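Side-chain contacts in 3-carboxy-cis,cis-muconate cycloisomerase (Pseudomonas putida, PDB 1RE5), which belongs to the mostly helical lyase superfamily that includes the adenylosuccinate lyases, and assembles as a tetramer: residues V149-W153 with L154-T158; D360-Q363 with G364-A368. All coordinates share one frame; numbering follows the deposited sequence.

Overall arrangement
Two type I' turns, far apart in sequence, meet at the surface facing the third subunit. Interaction 1 comes first along the chain, as the hairpin of strands 147-152 and 155-157 that follows the long helix 106-142. Interaction 2 opens some two hundred residues later, in the loop between helices 352-359 and 368-378. In space their centres lie about 11 Å apart, on the same side of the chain's centre, and they touch: H156 and A157 pack on T362 and V366, with H156 CB 4.0 Å from T362 CG2. Both turns meet the third subunit, so the paired loops form part of one intersubunit surface.

Interaction 1 of 2, residues V149-W153 with L154-T158; sequences VGRTW and LQHAT
V149 and H156 make the dense side of this contact. CG1 of V149 stands over one face of the H156 imidazole, 3.7 Å from the ring centroid and 13° off its normal, a CH-pi contact. The same methyl also covers a face of the R151 guanidinium, 3.5 Å above its plane. It reaches both groups because chi1 of V149 (70°) sets CG1 between the backbone N and the carbonyl carbon. R151 and H156 run side by side in the same direction, their planes 75° apart; NH2 of R151 makes a salt bridge with E264, while NH1 makes another with E261 of the third subunit. The motif is a two-residue beta hairpin, with W153 and L154 at the corners of a type I' turn. T152 and Q155 close it as a hydrogen-bonded pair, T152 N to Q155 O at 2.8 Å and Q155 N to T152 O at 2.7 Å. Farther along, G150 and A157 form a second hydrogen-bonded pair. The other face is looser: A157 CB lies 3.9 Å from T152 OG1, and A157 is partly exposed. T152 OG1 itself makes a weak hydrogen bond to a bound citric acid molecule.

Interaction 2 of 2, residues D360-Q363 with G364-A368; sequences DLTQ and GLVLA
T362 and L365 are the ends of a type I' beta turn, with Q363 and G364 at its corners, in the loop that leads to helix 368-378. The turn is closed by L365 N, which gives a hydrogen bond of 3.2 Å to T362 O, the N-H pointing nearly straight at the oxygen (161°). Hydrocarbon from L365 lies against that oxygen too: CB and CG are each 3.3 Å from T362 O. The L365 side chain also packs on C392 and V396 of helix 381-397. In T362 the rotamer sends the two branches different ways. With chi1 at 57°, OG1 sits between the backbone N and the carbonyl carbon, facing V366, while CG2 falls beside the backbone N; the T362 side chain also packs on P280 of the third subunit. Q363 instead runs its extended chain away from the turn, and CB is the part that stays near the G364 amide. After the turn, the 3-10 segment 365-367 carries the chain to L367, the N-cap of the helix. The T362 and V366 side chains cross at about a right angle, with T362 OG1 3.6 Å from V366 CB.

Interaction 1 of 2, residues V149-W153 with L154-T158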
ATOM      1  N   VAL D 149     -30.168  -2.630  18.713  1.00 17.80           N
ATOM      2  CA  VAL D 149     -29.785  -4.021  18.475  1.00 18.91           C
ATOM      3  C   VAL D 149     -28.295  -4.149  18.154  1.00 19.49           C
ATOM      4  O   VAL D 149     -27.697  -3.245  17.573  1.00 20.04           O
ATOM      5  CB  VAL D 149     -30.582  -4.646  17.291  1.00 19.20           C
ATOM      6  CG1 VAL D 149     -30.126  -4.024  15.945  1.00 16.60           C
ATOM      7  CG2 VAL D 149     -30.392  -6.163  17.287  1.00 16.61           C
ATOM      8  N   GLY D 150     -27.697  -5.271  18.536  1.00 19.52           N
ATOM      9  CA  GLY D 150     -26.291  -5.481  18.239  1.00 19.77           C
ATOM     10  C   GLY D 150     -26.178  -5.992  16.810  1.00 20.44           C
ATOM     11  O   GLY D 150     -27.035  -6.742  16.349  1.00 19.58           O
ATOM     12  N   ARG D 151     -25.148  -5.577  16.087  1.00 20.19           N
ATOM     13  CA  ARG D 151     -24.988  -6.040  14.723  1.00 20.96           C
ATOM     14  C   ARG D 151     -23.634  -6.722  14.537  1.00 21.90           C
ATOM     15  O   ARG D 151     -22.568  -6.126  14.686  1.00 21.72           O
ATOM     16  CB  ARG D 151     -25.165  -4.875  13.753  1.00 20.69           C
ATOM     17  CG  ARG D 151     -26.507  -4.208  13.900  1.00 20.73           C
ATOM     18  CD  ARG D 151     -26.697  -3.043  12.943  1.00 21.37           C
ATOM     19  NE  ARG D 151     -27.487  -1.986  13.581  1.00 23.16           N
ATOM     20  CZ  ARG D 151     -28.792  -1.820  13.438  1.00 21.83           C
ATOM     21  NH1 ARG D 151     -29.485  -2.637  12.663  1.00 24.48           N
ATOM     22  NH2 ARG D 151     -29.402  -0.839  14.079  1.00 21.43           N
ATOM     23  N   THR D 152     -23.725  -7.997  14.206  1.00 24.31           N
ATOM     24  CA  THR D 152     -22.606  -8.893  14.002  1.00 25.06           C
ATOM     25  C   THR D 152     -22.616  -9.402  12.558  1.00 26.01           C
ATOM     26  O   THR D 152     -23.590 -10.028  12.134  1.00 26.23           O
ATOM     27  CB  THR D 152     -22.796 -10.058  14.912  1.00 25.95           C
ATOM     28  OG1 THR D 152     -22.279  -9.732  16.200  1.00 26.50           O
ATOM     29  CG2 THR D 152     -22.155 -11.264  14.333  1.00 28.92           C
ATOM     30  N   TRP D 153     -21.537  -9.180  11.813  1.00 26.68           N
ATOM     31  CA  TRP D 153     -21.502  -9.595  10.404  1.00 28.03           C
ATOM     32  C   TRP D 153     -22.751  -9.006   9.731  1.00 26.38           C
ATOM     33  O   TRP D 153     -23.349  -9.619   8.865  1.00 26.49           O
ATOM     34  CB  TRP D 153     -21.543 -11.121  10.261  1.00 31.17           C
ATOM     35  CG  TRP D 153     -20.353 -11.878  10.798  1.00 36.19           C
ATOM     36  CD1 TRP D 153     -19.866 -11.844  12.074  1.00 39.01           C
ATOM     37  CD2 TRP D 153     -19.587 -12.882  10.109  1.00 38.29           C
ATOM     38  NE1 TRP D 153     -18.858 -12.770  12.227  1.00 39.79           N
ATOM     39  CE2 TRP D 153     -18.667 -13.420  11.037  1.00 38.19           C
ATOM     40  CE3 TRP D 153     -19.598 -13.385   8.800  1.00 39.81           C
ATOM     41  CZ2 TRP D 153     -17.764 -14.430  10.700  1.00 38.04           C
ATOM     42  CZ3 TRP D 153     -18.699 -14.392   8.465  1.00 39.74           C
ATOM     43  CH2 TRP D 153     -17.794 -14.903   9.418  1.00 39.17           C
ATOM     44  N   LEU D 154     -23.136  -7.809  10.154  1.00 26.32           N
ATOM     45  CA  LEU D 154     -24.314  -7.125   9.641  1.00 25.94           C
ATOM     46  C   LEU D 154     -25.627  -7.853   9.949  1.00 26.06           C
ATOM     47  O   LEU D 154     -26.662  -7.552   9.363  1.00 27.56           O
ATOM     48  CB  LEU D 154     -24.168  -6.876   8.143  1.00 25.93           C
ATOM     49  CG  LEU D 154     -23.052  -5.877   7.802  1.00 24.80           C
ATOM     50  CD1 LEU D 154     -22.799  -5.839   6.311  1.00 23.41           C
ATOM     51  CD2 LEU D 154     -23.438  -4.507   8.299  1.00 24.63           C
ATOM     52  N   GLN D 155     -25.580  -8.792  10.891  1.00 25.60           N
ATOM     53  CA  GLN D 155     -26.761  -9.544  11.323  1.00 24.85           C
ATOM     54  C   GLN D 155     -27.159  -9.086  12.733  1.00 24.31           C
ATOM     55  O   GLN D 155     -26.312  -8.636  13.509  1.00 23.40           O
ATOM     56  CB  GLN D 155     -26.445 -11.039  11.357  1.00 25.75           C
ATOM     57  CG  GLN D 155     -26.068 -11.611  10.024  1.00 26.53           C
ATOM     58  CD  GLN D 155     -27.239 -11.633   9.079  1.00 26.10           C
ATOM     59  OE1 GLN D 155     -28.208 -12.359   9.294  1.00 26.22           O
ATOM     60  NE2 GLN D 155     -27.163 -10.833   8.029  1.00 26.30           N
ATOM     61  N   HIS D 156     -28.440  -9.191  13.069  1.00 23.62           N
ATOM     62  CA  HIS D 156     -28.892  -8.796  14.397  1.00 23.85           C
ATOM     63  C   HIS D 156     -28.328  -9.739  15.464  1.00 25.18           C
ATOM     64  O   HIS D 156     -28.239 -10.954  15.269  1.00 26.25           O
ATOM     65  CB  HIS D 156     -30.417  -8.770  14.453  1.00 22.86           C
ATOM     66  CG  HIS D 156     -31.013  -7.498  13.936  1.00 24.73           C
ATOM     67  ND1 HIS D 156     -30.334  -6.651  13.084  1.00 25.65           N
ATOM     68  CD2 HIS D 156     -32.211  -6.915  14.166  1.00 24.48           C
ATOM     69  CE1 HIS D 156     -31.088  -5.599  12.819  1.00 23.69           C
ATOM     70  NE2 HIS D 156     -32.231  -5.734  13.464  1.00 23.34           N
ATOM     71  N   ALA D 157     -27.925  -9.159  16.588  1.00 25.53           N
ATOM     72  CA  ALA D 157     -27.351  -9.904  17.698  1.00 24.75           C
ATOM     73  C   ALA D 157     -27.912  -9.306  18.978  1.00 25.85           C
ATOM     74  O   ALA D 157     -28.702  -8.358  18.931  1.00 26.72           O
ATOM     75  CB  ALA D 157     -25.836  -9.771  17.679  1.00 24.43           C
ATOM     76  N   THR D 158     -27.495  -9.845  20.120  1.00 26.55           N
ATOM     77  CA  THR D 158     -27.972  -9.357  21.409  1.00 25.86           C
ATOM     78  C   THR D 158     -27.795  -7.859  21.520  1.00 25.47           C
ATOM     79  O   THR D 158     -26.881  -7.278  20.935  1.00 24.40           O
ATOM     80  CB  THR D 158     -27.241 -10.033  22.563  1.00 25.84           C
ATOM     81  OG1 THR D 158     -25.839 -10.047  22.280  1.00 27.66           O
ATOM     82  CG2 THR D 158     -27.738 -11.454  22.751  1.00 25.98           C
TER

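Interaction 2 of 2, residues D360-Q363 with G364-A368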
ATOM      1  N   ASP D 360     -37.112  -5.498  17.536  1.00 37.65           N
ATOM      2  CA  ASP D 360     -37.835  -6.755  17.385  1.00 41.76           C
ATOM      3  C   ASP D 360     -38.251  -7.024  15.940  1.00 41.05           C
ATOM      4  O   ASP D 360     -39.400  -7.357  15.636  1.00 40.50           O
ATOM      5  CB  ASP D 360     -39.030  -6.900  18.366  1.00 45.16           C
ATOM      6  CG  ASP D 360     -39.784  -5.620  18.595  1.00 48.61           C
ATOM      7  OD1 ASP D 360     -39.277  -4.764  19.355  1.00 52.17           O
ATOM      8  OD2 ASP D 360     -40.888  -5.473  18.026  1.00 50.30           O
ATOM      9  N   LEU D 361     -37.268  -6.889  15.054  1.00 40.73           N
ATOM     10  CA  LEU D 361     -37.446  -7.138  13.631  1.00 40.02           C
ATOM     11  C   LEU D 361     -37.299  -8.643  13.466  1.00 39.33           C
ATOM     12  O   LEU D 361     -37.805  -9.225  12.520  1.00 39.29           O
ATOM     13  CB  LEU D 361     -36.364  -6.409  12.836  1.00 39.80           C
ATOM     14  CG  LEU D 361     -36.594  -6.147  11.353  1.00 39.48           C
ATOM     15  CD1 LEU D 361     -37.915  -5.443  11.172  1.00 39.33           C
ATOM     16  CD2 LEU D 361     -35.465  -5.287  10.806  1.00 39.86           C
ATOM     17  N   THR D 362     -36.591  -9.266  14.402  1.00 38.74           N
ATOM     18  CA  THR D 362     -36.402 -10.708  14.395  1.00 39.18           C
ATOM     19  C   THR D 362     -37.422 -11.311  15.367  1.00 40.22           C
ATOM     20  O   THR D 362     -37.359 -12.490  15.733  1.00 39.24           O
ATOM     21  CB  THR D 362     -34.988 -11.094  14.840  1.00 38.74           C
ATOM     22  OG1 THR D 362     -34.727 -10.563  16.145  1.00 40.24           O
ATOM     23  CG2 THR D 362     -33.976 -10.556  13.865  1.00 39.42           C
ATOM     24  N   GLN D 363     -38.356 -10.465  15.785  1.00 41.29           N
ATOM     25  CA  GLN D 363     -39.428 -10.845  16.692  1.00 42.71           C
ATOM     26  C   GLN D 363     -39.010 -11.536  17.975  1.00 40.86           C
ATOM     27  O   GLN D 363     -39.535 -12.588  18.313  1.00 38.58           O
ATOM     28  CB  GLN D 363     -40.434 -11.704  15.939  1.00 45.52           C
ATOM     29  CG  GLN D 363     -41.089 -10.950  14.797  1.00 50.62           C
ATOM     30  CD  GLN D 363     -42.087 -11.791  14.037  1.00 54.39           C
ATOM     31  OE1 GLN D 363     -41.752 -12.863  13.511  1.00 56.79           O
ATOM     32  NE2 GLN D 363     -43.327 -11.314  13.971  1.00 55.57           N
ATOM     33  N   GLY D 364     -38.067 -10.924  18.687  1.00 41.60           N
ATOM     34  CA  GLY D 364     -37.597 -11.474  19.946  1.00 41.69           C
ATOM     35  C   GLY D 364     -36.611 -12.624  19.868  1.00 40.82           C
ATOM     36  O   GLY D 364     -36.083 -13.030  20.887  1.00 42.11           O
ATOM     37  N   LEU D 365     -36.354 -13.157  18.683  1.00 40.50           N
ATOM     38  CA  LEU D 365     -35.421 -14.267  18.566  1.00 41.18           C
ATOM     39  C   LEU D 365     -34.024 -13.873  19.019  1.00 41.75           C
ATOM     40  O   LEU D 365     -33.220 -14.720  19.411  1.00 42.72           O
ATOM     41  CB  LEU D 365     -35.373 -14.769  17.122  1.00 41.36           C
ATOM     42  CG  LEU D 365     -36.601 -15.555  16.655  1.00 42.56           C
ATOM     43  CD1 LEU D 365     -36.495 -15.876  15.178  1.00 42.44           C
ATOM     44  CD2 LEU D 365     -36.703 -16.838  17.459  1.00 42.39           C
ATOM     45  N   VAL D 366     -33.739 -12.580  18.969  1.00 41.87           N
ATOM     46  CA  VAL D 366     -32.431 -12.071  19.360  1.00 42.20           C
ATOM     47  C   VAL D 366     -32.291 -12.036  20.896  1.00 43.26           C
ATOM     48  O   VAL D 366     -31.212 -11.796  21.446  1.00 43.25           O
ATOM     49  CB  VAL D 366     -32.220 -10.654  18.758  1.00 41.23           C
ATOM     50  CG1 VAL D 366     -32.633  -9.579  19.752  1.00 40.19           C
ATOM     51  CG2 VAL D 366     -30.786 -10.492  18.320  1.00 41.50           C
ATOM     52  N   LEU D 367     -33.399 -12.287  21.580  1.00 43.23           N
ATOM     53  CA  LEU D 367     -33.433 -12.278  23.028  1.00 42.82           C
ATOM     54  C   LEU D 367     -33.666 -13.688  23.550  1.00 44.34           C
ATOM     55  O   LEU D 367     -33.861 -13.886  24.745  1.00 44.20           O
ATOM     56  CB  LEU D 367     -34.551 -11.354  23.499  1.00 41.88           C
ATOM     57  CG  LEU D 367     -34.167 -10.042  24.184  1.00 42.39           C
ATOM     58  CD1 LEU D 367     -32.838  -9.554  23.660  1.00 42.42           C
ATOM     59  CD2 LEU D 367     -35.275  -9.005  23.964  1.00 40.98           C
ATOM     60  N   ALA D 368     -33.649 -14.668  22.653  1.00 45.72           N
ATOM     61  CA  ALA D 368     -33.856 -16.058  23.045  1.00 48.40           C
ATOM     62  C   ALA D 368     -32.908 -16.454  24.172  1.00 51.10           C
ATOM     63  O   ALA D 368     -33.307 -17.128  25.127  1.00 52.15           O
ATOM     64  CB  ALA D 368     -33.639 -16.967  21.860  1.00 47.32           C
TER